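PDB 3L49: ABC sugar (Ribose) transporter, periplasmic substrate-binding subunit from Rhodobacter sphaeroides, which probably binds a sugar in the periplasm and delivers it to an ABC transporter for uptake. Local coordinates for residues D200-I204 with G225-F229. Residues are numbered along the deposited sequence; the frame is centred on the assembly and turned at random.
Sequences DVPMI and GSPEF
The chi1 of Phe-229 (-162°) sets CG opposite the backbone N and extends the benzyl group from the first turn of helix 227-234 over helix 200-212, where the ring touches both Asp-200 and Met-203, while chi1 of 78° at Ser-226 turns OG to the carboxylate of Asp-200. OD2 of that carboxylate collects three donors. Ser-226 N gives it a straight bond (163°) arriving nearly in line with the C-O bond, modelled so short, at 2.5 Å, that the exact length is doubtful; Gly-225 N, 2.6 Å from the same OD2, is more bent and weak, and Ser-226 OG adds a weak bond at 3.2 Å. The other oxygen, OD1, lies 3.1 Å from Phe-229 CD2, the carboxylate inclined obliquely to the ring plane, and has no hydrogen-bonding partner although buried. Farther along the ring, CE1 meets Met-203 CB at 3.5 Å. The Ile-204 and Phe-229 side chains slide past each other in opposite directions, and CD1 of Ile-204 lies 3.7 Å from CD of the extended Glu-228 chain. Val-243 and Ala-240 of strand 240-245 also touch the Phe-229 side chain. Cutting Phe-229 back to an alanine would probably strip OD1 of its cover and open a gap beside Met-203 CB. The contact joins the starts of two helices that follow neighbouring parallel strands of one lobe of the periplasmic binding protein fold, near a bound unidentified ligand. One straight and two weak donors on OD2 are consistent with a charged Asp-200, its negative charge probably drawn toward OD2, while OD1 stays buried close to CD2 of Phe-229.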
loop_
_atom_site.group_PDB
_atom_site.type_symbol
_atom_site.label_atom_id
_atom_site.label_comp_id
_atom_site.label_asym_id
_atom_site.label_seq_id
_atom_site.Cartn_x
_atom_site.Cartn_y
_atom_site.Cartn_z
ATOM N N ASP A 200 -2.624 5.627 -3.268
ATOM C CA ASP A 200 -2.675 6.619 -4.361
ATOM C C ASP A 200 -3.876 6.591 -5.283
ATOM O O ASP A 200 -4.434 7.637 -5.628
ATOM C CB ASP A 200 -1.487 6.368 -5.293
ATOM C CG ASP A 200 -0.412 7.377 -5.141
ATOM O OD1 ASP A 200 -0.701 8.465 -4.611
ATOM O OD2 ASP A 200 0.718 7.081 -5.565
ATOM N N VAL A 201 -4.199 5.379 -5.730
ATOM C CA VAL A 201 -5.088 5.145 -6.864
ATOM C C VAL A 201 -6.495 5.771 -6.715
ATOM O O VAL A 201 -6.913 6.490 -7.624
ATOM C CB VAL A 201 -5.048 3.640 -7.319
ATOM C CG1 VAL A 201 -6.001 3.352 -8.456
ATOM C CG2 VAL A 201 -3.625 3.260 -7.737
ATOM N N PRO A 202 -7.189 5.573 -5.562
ATOM C CA PRO A 202 -8.465 6.298 -5.413
ATOM C C PRO A 202 -8.336 7.825 -5.400
ATOM O O PRO A 202 -9.263 8.528 -5.809
ATOM C CB PRO A 202 -9.008 5.803 -4.060
ATOM C CG PRO A 202 -7.833 5.249 -3.347
ATOM C CD PRO A 202 -6.911 4.719 -4.389
ATOM N N MET A 203 -7.194 8.336 -4.949
ATOM C CA MET A 203 -6.987 9.780 -4.901
ATOM C C MET A 203 -6.817 10.390 -6.287
ATOM O O MET A 203 -7.069 11.579 -6.468
ATOM C CB MET A 203 -5.841 10.152 -3.945
ATOM C CG MET A 203 -6.107 9.838 -2.467
ATOM S SD MET A 203 -7.592 10.622 -1.794
ATOM C CE MET A 203 -8.853 9.376 -2.015
ATOM N N ILE A 204 -6.412 9.568 -7.261
ATOM C CA ILE A 204 -6.370 9.986 -8.667
ATOM C C ILE A 204 -7.783 10.342 -9.139
ATOM O O ILE A 204 -7.993 11.389 -9.747
ATOM C CB ILE A 204 -5.717 8.917 -9.583
ATOM C CG1 ILE A 204 -4.237 8.742 -9.232
ATOM C CG2 ILE A 204 -5.822 9.317 -11.060
ATOM C CD1 ILE A 204 -3.651 7.385 -9.636
ATOM N N GLY A 225 3.182 6.948 -4.623
ATOM C CA GLY A 225 4.005 7.621 -5.610
ATOM C C GLY A 225 3.769 7.121 -7.026
ATOM O O GLY A 225 4.701 7.093 -7.838
ATOM N N SER A 226 2.529 6.726 -7.320
ATOM C CA SER A 226 2.123 6.341 -8.678
ATOM C C SER A 226 2.257 7.556 -9.595
ATOM O O SER A 226 1.798 8.646 -9.231
ATOM C CB SER A 226 0.683 5.802 -8.696
ATOM O OG SER A 226 -0.272 6.850 -8.632
ATOM N N PRO A 227 2.906 7.376 -10.772
ATOM C CA PRO A 227 3.286 8.466 -11.685
ATOM C C PRO A 227 2.194 9.502 -11.963
ATOM O O PRO A 227 2.496 10.693 -12.024
ATOM C CB PRO A 227 3.667 7.723 -12.967
ATOM C CG PRO A 227 4.197 6.429 -12.480
ATOM C CD PRO A 227 3.334 6.065 -11.302
ATOM N N GLU A 228 0.947 9.045 -12.097
ATOM C CA GLU A 228 -0.208 9.937 -12.287
ATOM C C GLU A 228 -0.520 10.829 -11.083
ATOM O O GLU A 228 -0.867 11.994 -11.260
ATOM C CB GLU A 228 -1.457 9.165 -12.744
ATOM C CG GLU A 228 -1.351 7.629 -12.651
ATOM C CD GLU A 228 -2.614 6.889 -13.112
ATOM O OE1 GLU A 228 -2.639 5.639 -13.008
ATOM O OE2 GLU A 228 -3.579 7.547 -13.569
ATOM N N PHE A 229 -0.387 10.306 -9.866
ATOM C CA PHE A 229 -0.644 11.136 -8.687
ATOM C C PHE A 229 0.494 12.109 -8.347
ATOM O O PHE A 229 0.243 13.248 -7.953
ATOM C CB PHE A 229 -1.071 10.315 -7.465
ATOM C CG PHE A 229 -1.750 11.140 -6.401
ATOM C CD1 PHE A 229 -3.049 11.613 -6.588
ATOM C CD2 PHE A 229 -1.084 11.470 -5.221
ATOM C CE1 PHE A 229 -3.675 12.391 -5.611
ATOM C CE2 PHE A 229 -1.700 12.235 -4.238
ATOM C CZ PHE A 229 -2.998 12.699 -4.430
#